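Local coordinates for protein hemin degrading factor (PDB 4MF9) that binds heme in Pseudomonas aeruginosa, where it takes part in heme trafficking and has been identified as a heme-degrading enzyme, at residues L70-M80 against R92-V101; E241-L251 against W350-L360. All coordinates share one frame; numbering follows the deposited sequence.

Contacts 1 and 2 lie on opposite sides of the chain's centre, their own centres 34 Å apart and their nearest atoms about 16 Å apart. They belong to different HemS/ChuX domains, yet both reach one nine-stranded antiparallel sheet at its two outermost strands, 99-101 and 240-243. Their buried areas are similar, 654 and 667 Å², but two of fifteen touching residues are exposed in contact 1, against five of fourteen in contact 2. Contact 1 joins the hairpin 78-84/88-93 to its flanking elements through a buried tyrosine, paired backbones and two bridging waters. Contact 2 packs helix 247-258 on helix 348-355 through leucines and aromatics, and lays the exposed C-terminal tail against a strand-to-helix turn.

Contact 1 of 2, residues L70-M80 against R92-V101; sequences LPALGELGPIM and RKGPYREVTV
L73 turns CG anti to its own carbonyl carbon (chi1 -65°) and, with an extended chi2, sets CD1 over one face of the Y96 ring; I79 holds CG1 between its backbone N and carbonyl carbon (chi1 41°), and its bend at chi2 brings CD1 to the edge of the same ring. The contact belongs to the antiparallel hairpin 78-84/88-93 of a HemS/ChuX domain and to the chain leaving it, which turns a corner at G94 toward strand 99-101 of the other sheet. The L73 approach qualifies as a CH-pi contact: CD1 stands 3.9 Å from the centroid of the Y96 ring, 11° off its normal. I79 CD1 lies in the ring plane, 3.7 Å from Y96 CD1. Beyond the ring, the Y96 hydroxyl is hydrogen-bonded to H153, which fixes the polar end of this buried side chain, while V155 and L119 add apolar neighbours.

The backbones pair at I79 and G94, a hydrogen-bonded antiparallel pair in which I79 N reaches G94 O at 2.9 Å and G94 N reaches I79 O at 3.0 Å. Elsewhere, L70 of helix 66-72 spans two valines of strand 99-101: its CB is 3.7 Å from V99 CG1, and its CD1 is 3.9 Å from V101 CG2.

Y96 is also the centre of an inverse gamma turn, and separate waters serve its backbone N and O. One water accepts from Y96 N at 2.8 Å and donates to L73 O and G77 O; a second donates to both P71 O and Y96 O, at 2.7 Å each.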
loop_
_atom_site.group_PDB
_atom_site.type_symbol
_atom_site.label_atom_id
_atom_site.label_comp_id
_atom_site.label_asym_id
_atom_site.label_seq_id
_atom_site.Cartn_x
_atom_site.Cartn_y
_atom_site.Cartn_z
ATOM N N LEU A 70 16.295 0.816 -6.230
ATOM C CA LEU A 70 15.022 1.062 -6.922
ATOM C C LEU A 70 15.104 1.126 -8.455
ATOM O O LEU A 70 14.332 0.464 -9.123
ATOM C CB LEU A 70 14.307 2.292 -6.349
ATOM C CG LEU A 70 13.912 2.181 -4.878
ATOM C CD1 LEU A 70 13.462 3.535 -4.329
ATOM C CD2 LEU A 70 12.828 1.128 -4.692
ATOM N N PRO A 71 16.042 1.915 -9.022
ATOM C CA PRO A 71 16.157 1.881 -10.488
ATOM C C PRO A 71 16.571 0.504 -10.987
ATOM O O PRO A 71 16.097 0.061 -12.037
ATOM C CB PRO A 71 17.280 2.890 -10.781
ATOM C CG PRO A 71 17.334 3.760 -9.595
ATOM C CD PRO A 71 16.963 2.893 -8.427
ATOM N N ALA A 72 17.433 -0.176 -10.232
ATOM C CA ALA A 72 17.936 -1.496 -10.628
ATOM C C ALA A 72 16.832 -2.540 -10.774
ATOM O O ALA A 72 16.955 -3.473 -11.572
ATOM C CB ALA A 72 19.003 -1.982 -9.650
ATOM N N LEU A 73 15.753 -2.392 -10.053
ATOM C CA LEU A 73 14.697 -3.347 -10.166
ATOM C C LEU A 73 14.142 -3.364 -11.556
ATOM O O LEU A 73 13.525 -4.279 -11.931
ATOM C CB LEU A 73 13.597 -3.090 -9.159
ATOM C CG LEU A 73 13.958 -3.249 -7.711
ATOM C CD1 LEU A 73 12.847 -2.886 -6.731
ATOM C CD2 LEU A 73 14.512 -4.582 -7.382
ATOM N N GLY A 74 14.351 -2.280 -12.271
ATOM C CA GLY A 74 13.931 -2.212 -13.660
ATOM C C GLY A 74 14.654 -3.217 -14.541
ATOM O O GLY A 74 14.193 -3.544 -15.634
ATOM N N GLU A 75 15.782 -3.702 -14.076
ATOM C CA GLU A 75 16.587 -4.672 -14.780
ATOM C C GLU A 75 15.852 -6.015 -14.877
ATOM O O GLU A 75 16.138 -6.812 -15.674
ATOM C CB GLU A 75 17.960 -4.781 -14.108
ATOM C CG GLU A 75 18.881 -3.570 -14.318
ATOM C CD GLU A 75 20.038 -3.411 -13.310
ATOM O OE1 GLU A 75 20.309 -4.298 -12.514
ATOM O OE2 GLU A 75 20.683 -2.348 -13.308
ATOM N N LEU A 76 14.895 -6.211 -13.994
ATOM C CA LEU A 76 14.222 -7.495 -13.844
ATOM C C LEU A 76 13.070 -7.724 -14.816
ATOM O O LEU A 76 12.488 -8.806 -14.830
ATOM C CB LEU A 76 13.715 -7.651 -12.410
ATOM C CG LEU A 76 14.815 -7.556 -11.354
ATOM C CD1 LEU A 76 14.222 -7.460 -9.962
ATOM C CD2 LEU A 76 15.754 -8.749 -11.450
ATOM N N GLY A 77 12.737 -6.723 -15.625
ATOM C CA GLY A 77 11.599 -6.845 -16.524
ATOM C C GLY A 77 10.286 -6.844 -15.767
ATOM O O GLY A 77 10.215 -6.327 -14.655
ATOM N N PRO A 78 9.236 -7.410 -16.369
ATOM C CA PRO A 78 7.927 -7.447 -15.709
ATOM C C PRO A 78 7.982 -8.191 -14.384
ATOM O O PRO A 78 8.412 -9.349 -14.334
ATOM C CB PRO A 78 7.050 -8.215 -16.710
ATOM C CG PRO A 78 7.692 -7.958 -18.029
ATOM C CD PRO A 78 9.172 -7.925 -17.749
ATOM N N ILE A 79 7.542 -7.522 -13.325
ATOM C CA ILE A 79 7.464 -8.124 -12.007
ATOM C C ILE A 79 6.053 -8.011 -11.461
ATOM O O ILE A 79 5.136 -7.523 -12.141
ATOM C CB ILE A 79 8.427 -7.429 -11.022
ATOM C CG1 ILE A 79 8.419 -5.912 -11.230
ATOM C CG2 ILE A 79 9.847 -7.976 -11.184
ATOM C CD1 ILE A 79 7.344 -5.157 -10.416
ATOM N N MET A 80 5.874 -8.424 -10.241
ATOM C CA MET A 80 4.684 -8.122 -9.516
ATOM C C MET A 80 5.021 -7.362 -8.219
ATOM O O MET A 80 5.807 -7.817 -7.428
ATOM C CB MET A 80 3.932 -9.396 -9.199
ATOM C CG MET A 80 2.627 -9.221 -8.522
ATOM S SD MET A 80 2.639 -9.074 -6.790
ATOM C CE MET A 80 2.831 -10.733 -6.184
ATOM N N ARG A 92 0.106 -5.546 -8.335
ATOM C CA ARG A 92 0.109 -5.016 -9.681
ATOM C C ARG A 92 1.277 -5.545 -10.475
ATOM O O ARG A 92 2.350 -5.616 -9.980
ATOM C CB ARG A 92 0.149 -3.514 -9.673
ATOM C CG ARG A 92 -0.318 -2.810 -10.912
ATOM C CD ARG A 92 -1.637 -3.328 -11.415
ATOM N NE ARG A 92 -2.226 -2.489 -12.458
ATOM C CZ ARG A 92 -1.935 -2.543 -13.731
ATOM N NH1 ARG A 92 -1.016 -3.359 -14.193
ATOM N NH2 ARG A 92 -2.539 -1.724 -14.553
ATOM N N LYS A 93 1.058 -5.882 -11.724
ATOM C CA LYS A 93 2.098 -6.425 -12.574
ATOM C C LYS A 93 2.566 -5.460 -13.636
ATOM O O LYS A 93 1.770 -4.722 -14.164
ATOM C CB LYS A 93 1.650 -7.707 -13.229
ATOM C CG LYS A 93 1.394 -8.835 -12.301
ATOM C CD LYS A 93 1.043 -10.044 -13.103
ATOM C CE LYS A 93 0.224 -11.003 -12.307
ATOM N NZ LYS A 93 -0.109 -12.179 -13.145
ATOM N N GLY A 94 3.869 -5.469 -13.901
ATOM C CA GLY A 94 4.485 -4.609 -14.897
ATOM C C GLY A 94 5.965 -4.407 -14.616
ATOM O O GLY A 94 6.466 -4.808 -13.572
ATOM N N PRO A 95 6.679 -3.762 -15.541
ATOM C CA PRO A 95 8.092 -3.441 -15.312
ATOM C C PRO A 95 8.267 -2.380 -14.221
ATOM O O PRO A 95 7.448 -1.454 -14.136
ATOM C CB PRO A 95 8.526 -2.875 -16.664
ATOM C CG PRO A 95 7.266 -2.260 -17.222
ATOM C CD PRO A 95 6.183 -3.224 -16.823
ATOM N N TYR A 96 9.310 -2.499 -13.400
ATOM C CA TYR A 96 9.547 -1.518 -12.326
ATOM C C TYR A 96 10.193 -0.243 -12.865
ATOM O O TYR A 96 11.393 -0.018 -12.696
ATOM C CB TYR A 96 10.404 -2.121 -11.201
ATOM C CG TYR A 96 10.102 -1.584 -9.808
ATOM C CD1 TYR A 96 9.130 -2.186 -9.003
ATOM C CD2 TYR A 96 10.791 -0.483 -9.296
ATOM C CE1 TYR A 96 8.858 -1.704 -7.729
ATOM C CE2 TYR A 96 10.523 0.002 -8.027
ATOM C CZ TYR A 96 9.557 -0.613 -7.252
ATOM O OH TYR A 96 9.294 -0.117 -5.990
ATOM N N ARG A 97 9.403 0.561 -13.531
ATOM C CA ARG A 97 9.796 1.849 -14.085
ATOM C C ARG A 97 8.570 2.746 -14.255
ATOM O O ARG A 97 7.492 2.227 -14.293
ATOM C CB ARG A 97 10.408 1.645 -15.447
ATOM C CG ARG A 97 9.425 1.139 -16.447
ATOM C CD ARG A 97 9.900 1.307 -17.864
ATOM N NE ARG A 97 9.106 0.486 -18.730
ATOM C CZ ARG A 97 8.121 0.924 -19.486
ATOM N NH1 ARG A 97 7.805 2.206 -19.485
ATOM N NH2 ARG A 97 7.447 0.079 -20.224
ATOM N N GLU A 98 8.747 4.058 -14.344
ATOM C CA GLU A 98 10.005 4.747 -14.367
ATOM C C GLU A 98 10.321 5.251 -12.991
ATOM O O GLU A 98 9.507 5.872 -12.407
ATOM C CB GLU A 98 9.958 5.928 -15.348
ATOM C CG GLU A 98 9.696 5.602 -16.799
ATOM C CD GLU A 98 10.852 4.849 -17.465
ATOM O OE1 GLU A 98 12.021 5.046 -17.046
ATOM O OE2 GLU A 98 10.595 4.055 -18.406
ATOM N N VAL A 99 11.496 4.948 -12.467
ATOM C CA VAL A 99 11.862 5.266 -11.092
ATOM C C VAL A 99 12.620 6.588 -10.969
ATOM O O VAL A 99 13.613 6.802 -11.653
ATOM C CB VAL A 99 12.733 4.148 -10.481
ATOM C CG1 VAL A 99 13.212 4.542 -9.099
ATOM C CG2 VAL A 99 11.951 2.846 -10.425
ATOM N N THR A 100 12.182 7.441 -10.077
ATOM C CA THR A 100 12.935 8.614 -9.691
ATOM C C THR A 100 13.024 8.671 -8.192
ATOM O O THR A 100 12.061 8.371 -7.524
ATOM C CB THR A 100 12.371 9.962 -10.241
ATOM O OG1 THR A 100 11.059 10.171 -9.751
ATOM C CG2 THR A 100 12.320 10.020 -11.668
ATOM N N VAL A 101 14.186 9.046 -7.677
ATOM C CA VAL A 101 14.421 9.187 -6.243
ATOM C C VAL A 101 14.931 10.601 -5.968
ATOM O O VAL A 101 15.849 11.078 -6.649
ATOM C CB VAL A 101 15.459 8.156 -5.738
ATOM C CG1 VAL A 101 15.781 8.379 -4.264
ATOM C CG2 VAL A 101 14.943 6.733 -5.967
HETATM O O HOH W 1 13.826 0.995 -13.107
HETATM O O HOH W 2 11.423 -4.318 -13.632
#

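Contact 2 of 2, residues E241-L251 against W350-L360; sequences ERLDNGDLAKL and WRELAESFKAL
A type I turn from D244 to D247 leads edge strand 240-243 into helix 247-258 of a HemS/ChuX domain, and the last residue of the C-terminal tail packs against the start of this turn, with L360 CD2 3.6 Å from D244 N. The turn is capped from within: D244 OD2 accepts from G246 N at 2.9 Å. A nearly straight hydrogen bond from L360 N to R242 O, 3.0 Å long, ties the last residue to the strand, and L360 CD1 comes within 3.4 Å of R242 NH1, obliquely to the guanidinium.

Further in, the side chains of F357 and D247 pass one another pointing opposite ways, ring and carboxylate planes 51° apart, with D247 CG 3.5 Å from F357 CD1. L251 places CG anti to its backbone N (chi1 -174°), which directs its branches at the other helix: L251 CG packs 4.0 Å from L353 CG, and L251 CD2 meets the rim of the W350 ring, 4.0 Å from CZ3.

These leucines bridge helix segments 247-251 and 350-355, which run broadly antiparallel, 150° between their directions, with axes 11.3 Å apart. Strand 320-326 adjoins them through W323, which meets the F357 ring and touches L243, D247 and L251. From strand 307-313, R310 bonds A354 O and F357 O and, with R312, also pairs with E241, joining edge strand, sheet and tail.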
loop_
_atom_site.group_PDB
_atom_site.type_symbol
_atom_site.label_atom_id
_atom_site.label_comp_id
_atom_site.label_asym_id
_atom_site.label_seq_id
_atom_site.Cartn_x
_atom_site.Cartn_y
_atom_site.Cartn_z
ATOM N N GLU A 241 -19.511 12.696 3.208
ATOM C CA GLU A 241 -20.652 11.977 3.740
ATOM C C GLU A 241 -20.319 10.539 4.032
ATOM O O GLU A 241 -19.797 9.919 3.214
ATOM C CB GLU A 241 -21.784 11.963 2.722
ATOM C CG GLU A 241 -22.211 13.292 2.167
ATOM C CD GLU A 241 -23.330 13.154 1.131
ATOM O OE1 GLU A 241 -24.447 13.451 1.456
ATOM O OE2 GLU A 241 -23.114 12.769 0.026
ATOM N N ARG A 242 -20.693 10.042 5.171
ATOM C CA ARG A 242 -20.527 8.614 5.488
ATOM C C ARG A 242 -21.462 7.715 4.688
ATOM O O ARG A 242 -22.573 8.047 4.479
ATOM C CB ARG A 242 -20.645 8.361 6.967
ATOM C CG ARG A 242 -19.791 7.232 7.514
ATOM C CD ARG A 242 -19.905 7.238 9.008
ATOM N NE ARG A 242 -19.232 6.180 9.686
ATOM C CZ ARG A 242 -19.841 5.173 10.270
ATOM N NH1 ARG A 242 -21.130 5.098 10.212
ATOM N NH2 ARG A 242 -19.179 4.229 10.883
ATOM N N LEU A 243 -20.955 6.580 4.270
ATOM C CA LEU A 243 -21.694 5.605 3.479
ATOM C C LEU A 243 -21.809 4.258 4.190
ATOM O O LEU A 243 -21.001 3.925 5.067
ATOM C CB LEU A 243 -21.006 5.386 2.132
ATOM C CG LEU A 243 -20.762 6.624 1.284
ATOM C CD1 LEU A 243 -19.912 6.266 0.074
ATOM C CD2 LEU A 243 -22.082 7.277 0.859
ATOM N N ASP A 244 -22.795 3.472 3.809
ATOM C CA ASP A 244 -22.926 2.152 4.373
ATOM C C ASP A 244 -21.658 1.372 3.963
ATOM O O ASP A 244 -21.322 1.361 2.874
ATOM C CB ASP A 244 -24.153 1.478 3.808
ATOM C CG ASP A 244 -24.353 0.103 4.364
ATOM O OD1 ASP A 244 -25.135 -0.019 5.291
ATOM O OD2 ASP A 244 -23.742 -0.806 3.867
ATOM N N ASN A 245 -21.005 0.754 4.909
ATOM C CA ASN A 245 -19.749 0.061 4.648
ATOM C C ASN A 245 -19.806 -0.942 3.507
ATOM O O ASN A 245 -18.801 -1.179 2.832
ATOM C CB ASN A 245 -19.251 -0.617 5.918
ATOM C CG ASN A 245 -18.723 0.372 6.925
ATOM O OD1 ASN A 245 -18.355 1.498 6.578
ATOM N ND2 ASN A 245 -18.673 -0.041 8.185
ATOM N N GLY A 246 -20.981 -1.532 3.289
ATOM C CA GLY A 246 -21.127 -2.548 2.262
ATOM C C GLY A 246 -21.198 -1.972 0.864
ATOM O O GLY A 246 -21.170 -2.707 -0.117
ATOM N N ASP A 247 -21.369 -0.663 0.743
ATOM C CA ASP A 247 -21.426 -0.006 -0.561
ATOM C C ASP A 247 -20.126 -0.124 -1.380
ATOM O O ASP A 247 -20.172 -0.079 -2.563
ATOM C CB ASP A 247 -21.900 1.464 -0.456
ATOM C CG ASP A 247 -23.409 1.601 -0.225
ATOM O OD1 ASP A 247 -24.073 0.585 -0.257
ATOM O OD2 ASP A 247 -23.920 2.704 -0.033
ATOM N N LEU A 248 -18.973 -0.151 -0.720
ATOM C CA LEU A 248 -17.710 -0.155 -1.445
ATOM C C LEU A 248 -17.605 -1.316 -2.437
ATOM O O LEU A 248 -17.228 -1.111 -3.588
ATOM C CB LEU A 248 -16.525 -0.160 -0.477
ATOM C CG LEU A 248 -15.139 -0.235 -1.126
ATOM C CD1 LEU A 248 -14.849 0.936 -2.049
ATOM C CD2 LEU A 248 -14.107 -0.341 -0.047
ATOM N N ALA A 249 -17.966 -2.524 -2.009
ATOM C CA ALA A 249 -17.956 -3.686 -2.903
ATOM C C ALA A 249 -18.932 -3.505 -4.069
ATOM O O ALA A 249 -18.658 -3.907 -5.207
ATOM C CB ALA A 249 -18.299 -4.955 -2.125
ATOM N N LYS A 250 -20.065 -2.914 -3.778
ATOM C CA LYS A 250 -21.098 -2.665 -4.749
ATOM C C LYS A 250 -20.665 -1.714 -5.814
ATOM O O LYS A 250 -21.001 -1.896 -6.903
ATOM C CB LYS A 250 -22.356 -2.216 -4.087
ATOM C CG LYS A 250 -23.072 -3.338 -3.404
ATOM C CD LYS A 250 -23.808 -2.859 -2.225
ATOM C CE LYS A 250 -24.780 -3.899 -1.755
ATOM N NZ LYS A 250 -25.951 -3.291 -1.137
ATOM N N LEU A 251 -19.881 -0.704 -5.438
ATOM C CA LEU A 251 -19.309 0.249 -6.394
ATOM C C LEU A 251 -18.319 -0.429 -7.344
ATOM O O LEU A 251 -18.311 -0.142 -8.548
ATOM C CB LEU A 251 -18.668 1.453 -5.679
ATOM C CG LEU A 251 -18.174 2.561 -6.612
ATOM C CD1 LEU A 251 -18.345 3.924 -5.993
ATOM C CD2 LEU A 251 -16.701 2.334 -6.939
ATOM N N TRP A 350 -17.602 8.627 -13.612
ATOM C CA TRP A 350 -17.105 8.370 -12.267
ATOM C C TRP A 350 -17.929 9.120 -11.220
ATOM O O TRP A 350 -18.436 8.515 -10.267
ATOM C CB TRP A 350 -15.627 8.739 -12.120
ATOM C CG TRP A 350 -15.234 8.822 -10.671
ATOM C CD1 TRP A 350 -14.902 9.948 -9.960
ATOM C CD2 TRP A 350 -15.177 7.733 -9.745
ATOM N NE1 TRP A 350 -14.626 9.614 -8.652
ATOM C CE2 TRP A 350 -14.787 8.260 -8.499
ATOM C CE3 TRP A 350 -15.408 6.360 -9.854
ATOM C CZ2 TRP A 350 -14.629 7.455 -7.373
ATOM C CZ3 TRP A 350 -15.253 5.575 -8.745
ATOM C CH2 TRP A 350 -14.869 6.118 -7.520
ATOM N N ARG A 351 -18.128 10.405 -11.450
ATOM C CA ARG A 351 -18.794 11.220 -10.482
ATOM C C ARG A 351 -20.198 10.750 -10.285
ATOM O O ARG A 351 -20.634 10.678 -9.238
ATOM C CB ARG A 351 -18.688 12.699 -10.837
ATOM C CG ARG A 351 -19.564 13.591 -9.970
ATOM C CD ARG A 351 -19.450 15.081 -10.270
ATOM N NE ARG A 351 -18.121 15.618 -10.181
ATOM C CZ ARG A 351 -17.755 16.860 -10.413
ATOM N NH1 ARG A 351 -18.632 17.790 -10.726
ATOM N NH2 ARG A 351 -16.495 17.174 -10.315
ATOM N N GLU A 352 -20.867 10.372 -11.341
ATOM C CA GLU A 352 -22.176 9.829 -11.252
ATOM C C GLU A 352 -22.223 8.537 -10.446
ATOM O O GLU A 352 -23.062 8.383 -9.640
ATOM C CB GLU A 352 -22.757 9.615 -12.641
ATOM C CG GLU A 352 -24.058 8.841 -12.607
ATOM C CD GLU A 352 -24.600 8.519 -13.966
ATOM O OE1 GLU A 352 -25.809 8.442 -14.087
ATOM O OE2 GLU A 352 -23.814 8.335 -14.906
ATOM N N LEU A 353 -21.303 7.635 -10.688
ATOM C CA LEU A 353 -21.272 6.456 -9.867
ATOM C C LEU A 353 -20.943 6.705 -8.411
ATOM O O LEU A 353 -21.602 6.222 -7.552
ATOM C CB LEU A 353 -20.324 5.447 -10.449
ATOM C CG LEU A 353 -20.126 4.108 -9.734
ATOM C CD1 LEU A 353 -21.414 3.399 -9.476
ATOM C CD2 LEU A 353 -19.205 3.233 -10.529
ATOM N N ALA A 354 -19.953 7.526 -8.172
ATOM C CA ALA A 354 -19.542 7.909 -6.819
ATOM C C ALA A 354 -20.684 8.567 -6.026
ATOM O O ALA A 354 -20.766 8.423 -4.807
ATOM C CB ALA A 354 -18.353 8.842 -6.887
ATOM N N GLU A 355 -21.512 9.320 -6.689
ATOM C CA GLU A 355 -22.652 9.954 -6.015
ATOM C C GLU A 355 -23.936 9.139 -6.021
ATOM O O GLU A 355 -24.836 9.467 -5.367
ATOM C CB GLU A 355 -22.951 11.329 -6.578
ATOM C CG GLU A 355 -21.840 12.346 -6.688
ATOM C CD GLU A 355 -21.755 13.251 -5.480
ATOM O OE1 GLU A 355 -22.386 12.939 -4.482
ATOM O OE2 GLU A 355 -21.129 14.279 -5.555
ATOM N N SER A 356 -23.985 8.061 -6.773
ATOM C CA SER A 356 -25.224 7.290 -6.904
ATOM C C SER A 356 -25.641 6.624 -5.598
ATOM O O SER A 356 -26.812 6.284 -5.414
ATOM C CB SER A 356 -25.108 6.247 -8.017
ATOM O OG SER A 356 -24.234 5.194 -7.649
ATOM N N PHE A 357 -24.697 6.458 -4.677
ATOM C CA PHE A 357 -24.984 5.718 -3.450
ATOM C C PHE A 357 -25.482 6.630 -2.335
ATOM O O PHE A 357 -24.978 7.740 -2.149
ATOM C CB PHE A 357 -23.773 4.873 -3.018
ATOM C CG PHE A 357 -23.520 3.689 -3.910
ATOM C CD1 PHE A 357 -24.032 2.444 -3.587
ATOM C CD2 PHE A 357 -22.794 3.827 -5.083
ATOM C CE1 PHE A 357 -23.816 1.353 -4.414
ATOM C CE2 PHE A 357 -22.571 2.738 -5.917
ATOM C CZ PHE A 357 -23.081 1.504 -5.580
ATOM N N LYS A 358 -26.480 6.175 -1.592
ATOM C CA LYS A 358 -27.103 6.976 -0.591
ATOM C C LYS A 358 -26.295 7.133 0.699
ATOM O O LYS A 358 -25.903 6.203 1.270
ATOM C CB LYS A 358 -28.534 6.474 -0.318
ATOM C CG LYS A 358 -29.349 6.252 -1.581
ATOM C CD LYS A 358 -30.844 6.531 -1.414
ATOM C CE LYS A 358 -31.688 6.145 -2.626
ATOM N NZ LYS A 358 -30.927 6.166 -3.888
ATOM N N ALA A 359 -26.162 8.346 1.184
ATOM C CA ALA A 359 -25.442 8.601 2.428
ATOM C C ALA A 359 -26.211 8.056 3.627
ATOM O O ALA A 359 -27.432 7.892 3.570
ATOM C CB ALA A 359 -25.214 10.100 2.597
ATOM N N LEU A 360 -25.503 7.780 4.717
ATOM C CA LEU A 360 -26.180 7.461 5.967
ATOM C C LEU A 360 -26.843 8.728 6.513
ATOM O O LEU A 360 -27.633 8.664 7.456
ATOM C CB LEU A 360 -25.206 6.893 6.996
ATOM C CG LEU A 360 -24.411 5.638 6.606
ATOM C CD1 LEU A 360 -23.560 5.122 7.777
ATOM C CD2 LEU A 360 -25.339 4.554 6.051
#